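Local atomic coordinates of Alpha/beta hydrolase fold protein (Chitinophaga pinensis, PDB entry 4PW0), a protein that probably hydrolyses an ester-like or related bond, as an alpha/beta hydrolase fold protein whose natural substrate is not established. Residues Asp36-Phe45 with Ile101-Gly112; Asp70-Thr81 with Asp192-Gln203. All blocks are in the same frame, centred on the assembly; numbering follows the deposited sequence. Where two conformers were deposited one is given.

Contact 1. Residues Asp36-Phe45 with Ile101-Gly112; sequences DIPLICFQHF and IRYFDVLGFSLG
Strands 39-42 and 104-109 run parallel, their axes 23° apart, joined by a ladder in which Ile40 N gives to Asp105 O (2.8 Å) and Phe42 N to Leu107 O, while Asp105 N, Leu107 N and Phe109 N return bonds to Pro38, Ile40 and Phe42 O. Pro38, with no N-H, accepts through its O while its ring packs on Ile101 CG2. On one face, Leu39 and Cys41 line up with Asp105 and Leu107; Leu39 CD1 rests 3.7 Å from Asp105 CB, the two side chains crossing at about a right angle. The carboxylate of Asp105 turns to Arg128 in a salt bridge, and a water links its OD2 to Ile37 O. The other face is apolar: Ile40 CG1 approaches the Phe104 ring at CD2 (3.5 Å), and Phe42 CE1 meets Val106 CG1. With CG held beside its backbone N (chi1 -59°), Phe42 brings its ring edge to Leu107 O, 3.5 Å from CD1. At the strand ends the imidazole of His44 lies alongside Phe109, His44 CD2 being 3.7 Å from Phe109 CE2. His44 ND1 donates to Phe45 O in a bent bond, from above the carbonyl plane, that restrains the imidazole. Replacing His44 by alanine would remove that ring, and is likely to leave Phe45 O without this donor and a gap beside Phe109 CE2. The absence of side chains at Gly108 and Gly112 lets the strand-to-helix turn pack tightly, with Ser110 at positive phi (64°). This GxSxG nucleophile elbow, with His262 beside Ser110 in a Ser-His-Asp pattern, suggests that Ser110 is the nucleophile.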
loop_
_atom_site.group_PDB
_atom_site.type_symbol
_atom_site.label_atom_id
_atom_site.label_comp_id
_atom_site.label_asym_id
_atom_site.label_seq_id
_atom_site.Cartn_x
_atom_site.Cartn_y
_atom_site.Cartn_z
ATOM N N ASP A 36 -26.483 1.763 -1.589
ATOM C CA ASP A 36 -26.670 3.024 -2.300
ATOM C C ASP A 36 -25.550 3.350 -3.276
ATOM O O ASP A 36 -25.777 4.019 -4.280
ATOM C CB ASP A 36 -26.772 4.173 -1.302
ATOM C CG ASP A 36 -28.155 4.296 -0.683
ATOM O OD1 ASP A 36 -29.141 3.619 -1.111
ATOM O OD2 ASP A 36 -28.237 5.107 0.243
ATOM N N ILE A 37 -24.342 2.893 -2.966
ATOM C CA ILE A 37 -23.177 3.143 -3.829
ATOM C C ILE A 37 -22.523 1.779 -4.097
ATOM O O ILE A 37 -21.637 1.341 -3.347
ATOM C CB ILE A 37 -22.172 4.122 -3.236
ATOM C CG1 ILE A 37 -22.854 5.450 -2.881
ATOM C CG2 ILE A 37 -21.037 4.380 -4.218
ATOM C CD1 ILE A 37 -21.995 6.328 -2.007
ATOM N N PRO A 38 -22.978 1.103 -5.155
ATOM C CA PRO A 38 -22.429 -0.216 -5.451
ATOM C C PRO A 38 -20.980 -0.086 -5.996
ATOM O O PRO A 38 -20.571 0.991 -6.452
ATOM C CB PRO A 38 -23.350 -0.759 -6.549
ATOM C CG PRO A 38 -24.524 0.162 -6.586
ATOM C CD PRO A 38 -24.039 1.487 -6.113
ATOM N N LEU A 39 -20.263 -1.215 -5.956
ATOM C CA LEU A 39 -18.938 -1.325 -6.581
ATOM C C LEU A 39 -19.139 -2.105 -7.867
ATOM O O LEU A 39 -19.567 -3.279 -7.846
ATOM C CB LEU A 39 -18.011 -2.096 -5.658
ATOM C CG LEU A 39 -16.625 -2.344 -6.233
ATOM C CD1 LEU A 39 -15.869 -1.046 -6.485
ATOM C CD2 LEU A 39 -15.840 -3.264 -5.309
ATOM N N ILE A 40 -18.825 -1.472 -8.983
ATOM C CA ILE A 40 -18.896 -2.120 -10.303
ATOM C C ILE A 40 -17.480 -2.588 -10.694
ATOM O O ILE A 40 -16.539 -1.810 -10.646
ATOM C CB ILE A 40 -19.385 -1.174 -11.419
ATOM C CG1 ILE A 40 -20.610 -0.350 -10.986
ATOM C CG2 ILE A 40 -19.672 -1.955 -12.703
ATOM C CD1 ILE A 40 -21.807 -1.185 -10.604
ATOM N N CYS A 41 -17.372 -3.845 -11.073
ATOM C CA CYS A 41 -16.103 -4.511 -11.344
ATOM C C CYS A 41 -15.923 -4.779 -12.821
ATOM O O CYS A 41 -16.853 -5.236 -13.504
ATOM C CB CYS A 41 -16.001 -5.827 -10.554
ATOM S SG CYS A 41 -16.118 -5.604 -8.777
ATOM N N PHE A 42 -14.720 -4.535 -13.315
ATOM C CA PHE A 42 -14.371 -4.606 -14.726
ATOM C C PHE A 42 -13.228 -5.580 -14.926
ATOM O O PHE A 42 -12.170 -5.424 -14.328
ATOM C CB PHE A 42 -13.992 -3.231 -15.293
ATOM C CG PHE A 42 -15.085 -2.195 -15.167
ATOM C CD1 PHE A 42 -15.353 -1.585 -13.956
ATOM C CD2 PHE A 42 -15.821 -1.813 -16.283
ATOM C CE1 PHE A 42 -16.349 -0.614 -13.830
ATOM C CE2 PHE A 42 -16.820 -0.853 -16.153
ATOM C CZ PHE A 42 -17.098 -0.283 -14.937
ATOM N N GLN A 43 -13.478 -6.584 -15.742
ATOM C CA GLN A 43 -12.643 -7.804 -15.797
ATOM C C GLN A 43 -11.394 -7.707 -16.677
ATOM O O GLN A 43 -11.263 -6.818 -17.534
ATOM C CB GLN A 43 -13.548 -8.973 -16.227
ATOM C CG GLN A 43 -13.011 -10.391 -16.137
ATOM C CD GLN A 43 -12.503 -10.775 -14.777
ATOM O OE1 GLN A 43 -11.550 -10.179 -14.227
ATOM N NE2 GLN A 43 -13.186 -11.748 -14.158
ATOM N N HIS A 44 -10.473 -8.646 -16.455
ATOM C CA HIS A 44 -9.250 -8.771 -17.255
ATOM C C HIS A 44 -9.404 -9.367 -18.624
ATOM O O HIS A 44 -10.474 -9.861 -18.965
ATOM C CB HIS A 44 -8.233 -9.608 -16.449
ATOM C CG HIS A 44 -8.529 -11.086 -16.363
ATOM N ND1 HIS A 44 -8.253 -11.961 -17.383
ATOM C CD2 HIS A 44 -8.980 -11.859 -15.346
ATOM C CE1 HIS A 44 -8.577 -13.194 -17.022
ATOM N NE2 HIS A 44 -8.983 -13.164 -15.784
ATOM N N PHE A 45 -8.285 -9.436 -19.377
ATOM C CA PHE A 45 -8.214 -10.018 -20.769
ATOM C C PHE A 45 -8.597 -11.482 -20.796
ATOM O O PHE A 45 -7.981 -12.290 -20.158
ATOM C CB PHE A 45 -6.777 -9.882 -21.290
ATOM C CG PHE A 45 -6.479 -10.543 -22.619
ATOM C CD1 PHE A 45 -7.202 -10.233 -23.759
ATOM C CD2 PHE A 45 -5.441 -11.420 -22.750
ATOM C CE1 PHE A 45 -6.886 -10.832 -24.966
ATOM C CE2 PHE A 45 -5.135 -12.045 -23.941
ATOM C CZ PHE A 45 -5.862 -11.741 -25.084
ATOM N N ILE A 101 -28.257 2.532 -12.029
ATOM C CA ILE A 101 -27.182 2.936 -11.128
ATOM C C ILE A 101 -26.549 4.196 -11.691
ATOM O O ILE A 101 -26.060 4.194 -12.813
ATOM C CB ILE A 101 -26.169 1.799 -10.915
ATOM C CG1 ILE A 101 -26.873 0.569 -10.337
ATOM C CG2 ILE A 101 -25.004 2.279 -10.061
ATOM C CD1 ILE A 101 -26.062 -0.706 -10.378
ATOM N N ARG A 102 -26.600 5.280 -10.908
ATOM C CA ARG A 102 -26.185 6.631 -11.296
ATOM C C ARG A 102 -24.879 7.096 -10.689
ATOM O O ARG A 102 -24.309 8.081 -11.132
ATOM C CB ARG A 102 -27.261 7.655 -10.836
ATOM C CG ARG A 102 -28.673 7.414 -11.363
ATOM C CD ARG A 102 -28.673 7.057 -12.850
ATOM N NE ARG A 102 -28.886 8.207 -13.740
ATOM C CZ ARG A 102 -28.086 8.590 -14.749
ATOM N NH1 ARG A 102 -26.930 7.955 -15.028
ATOM N NH2 ARG A 102 -28.430 9.652 -15.482
ATOM N N TYR A 103 -24.462 6.423 -9.614
ATOM C CA TYR A 103 -23.293 6.854 -8.835
ATOM C C TYR A 103 -22.732 5.599 -8.194
ATOM O O TYR A 103 -23.457 4.825 -7.539
ATOM C CB TYR A 103 -23.718 7.845 -7.774
ATOM C CG TYR A 103 -22.585 8.579 -7.064
ATOM C CD1 TYR A 103 -21.628 9.303 -7.789
ATOM C CD2 TYR A 103 -22.482 8.547 -5.675
ATOM C CE1 TYR A 103 -20.616 9.995 -7.143
ATOM C CE2 TYR A 103 -21.486 9.235 -5.024
ATOM C CZ TYR A 103 -20.564 9.947 -5.752
ATOM O OH TYR A 103 -19.598 10.627 -5.057
ATOM N N PHE A 104 -21.432 5.362 -8.403
ATOM C CA PHE A 104 -20.903 4.062 -8.022
ATOM C C PHE A 104 -19.387 4.147 -7.900
ATOM O O PHE A 104 -18.774 5.060 -8.406
ATOM C CB PHE A 104 -21.308 2.998 -9.073
ATOM C CG PHE A 104 -21.031 3.402 -10.498
ATOM C CD1 PHE A 104 -21.981 4.102 -11.233
ATOM C CD2 PHE A 104 -19.833 3.099 -11.125
ATOM C CE1 PHE A 104 -21.757 4.477 -12.543
ATOM C CE2 PHE A 104 -19.604 3.459 -12.429
ATOM C CZ PHE A 104 -20.575 4.153 -13.154
ATOM N N ASP A 105 -18.825 3.184 -7.186
ATOM C CA ASP A 105 -17.379 2.990 -7.170
ATOM C C ASP A 105 -17.043 1.987 -8.282
ATOM O O ASP A 105 -17.890 1.205 -8.725
ATOM C CB ASP A 105 -16.943 2.417 -5.828
ATOM C CG ASP A 105 -17.188 3.370 -4.674
ATOM O OD1 ASP A 105 -16.972 4.610 -4.833
ATOM O OD2 ASP A 105 -17.509 2.856 -3.575
ATOM N N VAL A 106 -15.760 1.982 -8.690
ATOM C CA VAL A 106 -15.314 1.050 -9.730
ATOM C C VAL A 106 -14.020 0.344 -9.316
ATOM O O VAL A 106 -13.171 0.926 -8.653
ATOM C CB VAL A 106 -15.112 1.729 -11.098
ATOM C CG1 VAL A 106 -16.427 2.313 -11.586
ATOM C CG2 VAL A 106 -14.049 2.823 -11.050
ATOM N N LEU A 107 -13.916 -0.903 -9.788
ATOM C CA LEU A 107 -12.690 -1.707 -9.614
ATOM C C LEU A 107 -12.367 -2.282 -10.986
ATOM O O LEU A 107 -13.171 -3.006 -11.567
ATOM C CB LEU A 107 -12.924 -2.835 -8.607
ATOM C CG LEU A 107 -11.742 -3.793 -8.313
ATOM C CD1 LEU A 107 -12.103 -4.620 -7.083
ATOM C CD2 LEU A 107 -11.506 -4.691 -9.427
ATOM N N GLY A 108 -11.198 -1.958 -11.525
ATOM C CA GLY A 108 -10.812 -2.445 -12.829
ATOM C C GLY A 108 -9.503 -3.224 -12.718
ATOM O O GLY A 108 -8.507 -2.687 -12.224
ATOM N N PHE A 109 -9.514 -4.453 -13.257
ATOM C CA PHE A 109 -8.316 -5.290 -13.308
ATOM C C PHE A 109 -7.862 -5.423 -14.759
ATOM O O PHE A 109 -8.643 -5.820 -15.619
ATOM C CB PHE A 109 -8.663 -6.665 -12.721
ATOM C CG PHE A 109 -7.536 -7.703 -12.792
ATOM C CD1 PHE A 109 -6.224 -7.345 -12.567
ATOM C CD2 PHE A 109 -7.827 -9.047 -13.027
ATOM C CE1 PHE A 109 -5.208 -8.288 -12.621
ATOM C CE2 PHE A 109 -6.823 -9.993 -13.038
ATOM C CZ PHE A 109 -5.504 -9.607 -12.843
ATOM N N SER A 110 -6.595 -5.071 -15.034
ATOM C CA SER A 110 -5.946 -5.292 -16.333
ATOM C C SER A 110 -6.714 -4.447 -17.394
ATOM O O SER A 110 -6.839 -3.230 -17.194
ATOM C CB SER A 110 -5.871 -6.776 -16.614
ATOM O OG SER A 110 -5.227 -6.966 -17.869
ATOM N N LEU A 111 -7.264 -5.052 -18.445
ATOM C CA LEU A 111 -8.104 -4.317 -19.383
ATOM C C LEU A 111 -9.167 -3.474 -18.666
ATOM O O LEU A 111 -9.415 -2.311 -19.018
ATOM C CB LEU A 111 -8.773 -5.338 -20.289
ATOM C CG LEU A 111 -9.840 -4.798 -21.219
ATOM C CD1 LEU A 111 -9.279 -3.762 -22.155
ATOM C CD2 LEU A 111 -10.448 -5.958 -22.005
ATOM N N GLY A 112 -9.790 -4.039 -17.624
ATOM C CA GLY A 112 -10.749 -3.306 -16.864
ATOM C C GLY A 112 -10.185 -2.071 -16.190
ATOM O O GLY A 112 -10.896 -1.079 -15.988
HETATM O O HOH W 1 -25.952 4.852 -6.663
HETATM O O HOH W 2 -18.841 0.686 -2.979
#

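Contact 2. Residues Asp70-Thr81 with Asp192-Gln203; sequences DNKGVGLSSGTT and DQDASAQAIGAQ
Thr81 and Gln198 pair where consecutive type II (Asn71-Val74) and type II' (Val74-Ser77) turns, following strand 66-69 of the alpha/beta hydrolase fold, meet the N-capped start of helix 197-212. Gln198 is long enough to serve both polar backbone atoms of Thr81. Its CB points toward the loop, CG lies anti to the backbone N (chi1 -171°), and the chain then bends at chi2 (-81°), bringing CD 3.6 Å from Thr81 N. At the tip, OE1 accepts from Thr81 N (2.9 Å), the donor tilted 23° from the amide carbonyl plane, and NE2 gives a nearly straight bond to Thr81 O (3.0 Å), on a lone pair in the carbonyl plane. These two bonds set the rotation of the amide, whose NE2 also passes Thr80 CG2. The small Ala199 and Ala202 let the loop come close, Ala202 CB lying 3.6 Å from Thr81 CG2. Gly73 and Gly75 both adopt positive phi, which favours glycine, and a CB at Gly75 would clash with Asp192 OD1. Gly75 N donates to Ala195 O, which also accepts from Ser196 OG; that hydroxyl in turn caps the helix at Ala199 N. Farther along, Leu76 CD2 packs on the Gln193 amide, and Asp192 OD1 takes Leu76 N on its syn lone pair. Asp192 OD2 accepts from Leu49 N and, with one of the two acids probably protonated, lies only 2.4 Å from Asp70 OD2.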
loop_
_atom_site.group_PDB
_atom_site.type_symbol
_atom_site.label_atom_id
_atom_site.label_comp_id
_atom_site.label_asym_id
_atom_site.label_seq_id
_atom_site.Cartn_x
_atom_site.Cartn_y
_atom_site.Cartn_z
ATOM N N ASP A 70 -20.314 -9.249 -17.722
ATOM C CA ASP A 70 -19.651 -9.475 -18.977
ATOM C C ASP A 70 -19.941 -8.299 -19.896
ATOM O O ASP A 70 -21.126 -7.977 -20.193
ATOM C CB ASP A 70 -20.082 -10.743 -19.650
ATOM C CG ASP A 70 -19.552 -12.015 -19.021
ATOM O OD1 ASP A 70 -18.408 -12.024 -18.517
ATOM O OD2 ASP A 70 -20.307 -13.064 -19.062
ATOM N N ASN A 71 -18.913 -7.603 -20.334
ATOM C CA ASN A 71 -19.095 -6.537 -21.301
ATOM C C ASN A 71 -19.573 -7.146 -22.654
ATOM O O ASN A 71 -19.575 -8.356 -22.845
ATOM C CB ASN A 71 -17.804 -5.718 -21.391
ATOM C CG ASN A 71 -18.048 -4.250 -21.731
ATOM O OD1 ASN A 71 -19.004 -3.889 -22.452
ATOM N ND2 ASN A 71 -17.198 -3.364 -21.184
ATOM N N LYS A 72 -19.940 -6.282 -23.615
ATOM C CA LYS A 72 -20.580 -6.690 -24.850
ATOM C C LYS A 72 -19.737 -7.759 -25.545
ATOM O O LYS A 72 -18.518 -7.635 -25.701
ATOM C CB LYS A 72 -20.730 -5.471 -25.752
ATOM C CG LYS A 72 -21.421 -5.793 -27.077
ATOM C CD LYS A 72 -21.546 -4.561 -27.970
ATOM C CE LYS A 72 -22.562 -3.578 -27.457
ATOM N NZ LYS A 72 -22.664 -2.431 -28.433
ATOM N N GLY A 73 -20.391 -8.861 -25.904
ATOM C CA GLY A 73 -19.777 -9.953 -26.609
ATOM C C GLY A 73 -19.004 -10.974 -25.796
ATOM O O GLY A 73 -18.593 -11.994 -26.311
ATOM N N VAL A 74 -18.748 -10.646 -24.546
ATOM C CA VAL A 74 -17.919 -11.509 -23.687
ATOM C C VAL A 74 -18.807 -12.544 -22.996
ATOM O O VAL A 74 -19.775 -12.184 -22.350
ATOM C CB VAL A 74 -17.193 -10.657 -22.632
ATOM C CG1 VAL A 74 -16.343 -11.541 -21.718
ATOM C CG2 VAL A 74 -16.322 -9.639 -23.313
ATOM N N GLY A 75 -18.453 -13.821 -23.095
ATOM C CA GLY A 75 -19.145 -14.852 -22.320
ATOM C C GLY A 75 -20.618 -14.889 -22.703
ATOM O O GLY A 75 -20.957 -14.830 -23.902
ATOM N N LEU A 76 -21.456 -14.883 -21.676
ATOM C CA LEU A 76 -22.924 -14.946 -21.895
ATOM C C LEU A 76 -23.531 -13.615 -22.356
ATOM O O LEU A 76 -24.730 -13.565 -22.679
ATOM C CB LEU A 76 -23.616 -15.442 -20.634
ATOM C CG LEU A 76 -23.543 -16.944 -20.427
ATOM C CD1 LEU A 76 -23.849 -17.237 -18.954
ATOM C CD2 LEU A 76 -24.447 -17.702 -21.414
ATOM N N SER A 77 -22.762 -12.523 -22.409
ATOM C CA SER A 77 -23.272 -11.324 -23.053
ATOM C C SER A 77 -23.270 -11.460 -24.562
ATOM O O SER A 77 -22.319 -11.943 -25.196
ATOM C CB SER A 77 -22.491 -10.080 -22.631
ATOM O OG SER A 77 -22.745 -9.832 -21.286
ATOM N N SER A 78 -24.342 -10.987 -25.177
ATOM C CA SER A 78 -24.446 -11.095 -26.622
ATOM C C SER A 78 -23.659 -9.992 -27.351
ATOM O O SER A 78 -23.130 -9.053 -26.717
ATOM C CB SER A 78 -25.933 -11.062 -27.057
ATOM O OG SER A 78 -26.461 -9.751 -26.966
ATOM N N GLY A 79 -23.659 -10.097 -28.663
ATOM C CA GLY A 79 -23.130 -9.075 -29.515
ATOM C C GLY A 79 -21.647 -9.231 -29.851
ATOM O O GLY A 79 -21.041 -10.289 -29.615
ATOM N N THR A 80 -21.112 -8.174 -30.413
ATOM C CA THR A 80 -19.768 -8.099 -30.978
ATOM C C THR A 80 -18.934 -7.230 -30.045
ATOM O O THR A 80 -19.298 -6.121 -29.735
ATOM C CB THR A 80 -19.831 -7.422 -32.354
ATOM O OG1 THR A 80 -20.601 -8.233 -33.230
ATOM C CG2 THR A 80 -18.467 -7.288 -32.983
ATOM N N THR A 81 -17.844 -7.781 -29.527
ATOM C CA THR A 81 -16.942 -6.985 -28.692
ATOM C C THR A 81 -16.229 -5.959 -29.579
ATOM O O THR A 81 -15.662 -6.327 -30.601
ATOM C CB THR A 81 -15.899 -7.931 -28.063
ATOM O OG1 THR A 81 -16.550 -8.962 -27.323
ATOM C CG2 THR A 81 -14.907 -7.174 -27.169
ATOM N N ASP A 192 -20.450 -19.238 -16.299
ATOM C CA ASP A 192 -20.447 -18.455 -17.520
ATOM C C ASP A 192 -19.862 -19.291 -18.669
ATOM O O ASP A 192 -19.243 -20.357 -18.433
ATOM C CB ASP A 192 -19.621 -17.199 -17.260
ATOM C CG ASP A 192 -19.906 -16.067 -18.191
ATOM O OD1 ASP A 192 -20.649 -16.231 -19.190
ATOM O OD2 ASP A 192 -19.371 -14.959 -17.845
ATOM N N GLN A 193 -20.136 -18.869 -19.889
ATOM C CA GLN A 193 -19.431 -19.343 -21.060
ATOM C C GLN A 193 -18.006 -18.776 -21.059
ATOM O O GLN A 193 -17.726 -17.823 -20.382
ATOM C CB GLN A 193 -20.138 -18.888 -22.331
ATOM C CG GLN A 193 -21.482 -19.538 -22.599
ATOM C CD GLN A 193 -22.119 -19.055 -23.902
ATOM O OE1 GLN A 193 -21.623 -18.135 -24.579
ATOM N NE2 GLN A 193 -23.213 -19.679 -24.261
ATOM N N ASP A 194 -17.133 -19.363 -21.862
ATOM C CA ASP A 194 -15.795 -18.803 -22.068
ATOM C C ASP A 194 -15.913 -17.532 -22.885
ATOM O O ASP A 194 -16.980 -17.223 -23.456
ATOM C CB ASP A 194 -14.883 -19.804 -22.751
ATOM C CG ASP A 194 -14.632 -21.047 -21.907
ATOM O OD1 ASP A 194 -14.339 -20.924 -20.670
ATOM O OD2 ASP A 194 -14.715 -22.133 -22.532
ATOM N N ALA A 195 -14.828 -16.759 -22.991
ATOM C CA ALA A 195 -14.939 -15.413 -23.579
ATOM C C ALA A 195 -15.478 -15.347 -25.009
ATOM O O ALA A 195 -16.162 -14.405 -25.353
ATOM C CB ALA A 195 -13.605 -14.703 -23.542
ATOM N N SER A 196 -15.076 -16.318 -25.829
ATOM C CA SER A 196 -15.302 -16.386 -27.326
ATOM C C SER A 196 -14.104 -15.848 -28.097
ATOM O O SER A 196 -13.476 -14.862 -27.718
ATOM C CB SER A 196 -16.616 -15.740 -27.935
ATOM O OG SER A 196 -16.497 -14.325 -28.030
ATOM N N ALA A 197 -13.831 -16.483 -29.232
ATOM C CA ALA A 197 -12.708 -16.090 -30.055
ATOM C C ALA A 197 -12.838 -14.650 -30.481
ATOM O O ALA A 197 -11.851 -13.888 -30.439
ATOM C CB ALA A 197 -12.635 -17.004 -31.268
ATOM N N GLN A 198 -14.027 -14.226 -30.901
ATOM C CA GLN A 198 -14.192 -12.849 -31.353
ATOM C C GLN A 198 -13.841 -11.854 -30.241
ATOM O O GLN A 198 -13.170 -10.843 -30.467
ATOM C CB GLN A 198 -15.602 -12.612 -31.883
ATOM C CG GLN A 198 -15.776 -11.267 -32.569
ATOM C CD GLN A 198 -15.989 -10.090 -31.606
ATOM O OE1 GLN A 198 -16.586 -10.189 -30.553
ATOM N NE2 GLN A 198 -15.527 -8.918 -32.045
ATOM N N ALA A 199 -14.319 -12.124 -29.024
ATOM C CA ALA A 199 -14.022 -11.239 -27.908
ATOM C C ALA A 199 -12.531 -11.175 -27.623
ATOM O O ALA A 199 -12.001 -10.087 -27.353
ATOM C CB ALA A 199 -14.794 -11.701 -26.674
ATOM N N ILE A 200 -11.863 -12.309 -27.662
ATOM C CA ILE A 200 -10.429 -12.356 -27.368
ATOM C C ILE A 200 -9.670 -11.508 -28.397
ATOM O O ILE A 200 -8.815 -10.713 -28.030
ATOM C CB ILE A 200 -9.880 -13.795 -27.310
ATOM C CG1 ILE A 200 -10.578 -14.600 -26.210
ATOM C CG2 ILE A 200 -8.366 -13.787 -27.108
ATOM C CD1 ILE A 200 -10.327 -16.078 -26.304
ATOM N N GLY A 201 -10.001 -11.656 -29.697
ATOM C CA GLY A 201 -9.302 -10.859 -30.717
ATOM C C GLY A 201 -9.549 -9.372 -30.570
ATOM O O GLY A 201 -8.609 -8.567 -30.707
ATOM N N ALA A 202 -10.781 -8.986 -30.230
ATOM C CA ALA A 202 -11.097 -7.589 -30.059
ATOM C C ALA A 202 -10.326 -7.008 -28.859
ATOM O O ALA A 202 -9.794 -5.894 -28.922
ATOM C CB ALA A 202 -12.592 -7.414 -29.859
ATOM N N GLN A 203 -10.282 -7.767 -27.772
ATOM C CA GLN A 203 -9.546 -7.320 -26.584
ATOM C C GLN A 203 -8.062 -7.238 -26.819
ATOM O O GLN A 203 -7.447 -6.299 -26.347
ATOM C CB GLN A 203 -9.833 -8.238 -25.399
ATOM C CG GLN A 203 -11.262 -8.161 -24.901
ATOM C CD GLN A 203 -11.502 -9.107 -23.758
ATOM O OE1 GLN A 203 -10.627 -9.878 -23.368
ATOM N NE2 GLN A 203 -12.713 -9.064 -23.212
HETATM O O HOH W 3 -18.811 -13.502 -28.304
HETATM O O HOH W 4 -18.355 -11.859 -29.578
#

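In the fold
From the N terminus the chain passes through strands 17-21 and 24-31, then enters strand 39-42, the first half of contact 1. It next forms helix 54-61 and strand 66-69 and makes the turns of 70-81, which open contact 2. After helix 85-98, strand 104-109 closes contact 1, setting two neighbouring strands together in the middle of the sheet. Contact 2 closes much later, after helix 111-122, strand 127-133 and helices 146-154, 158-166 and 171-184, when 192-203 returns to the loop. The two loops thus cross instead of nesting. They also touch: Phe45 and Leu111 of contact 1 pack against Gln203 of contact 2, joining the loop after strand 39-42 and the start of helix 111-122 to helix 197-212.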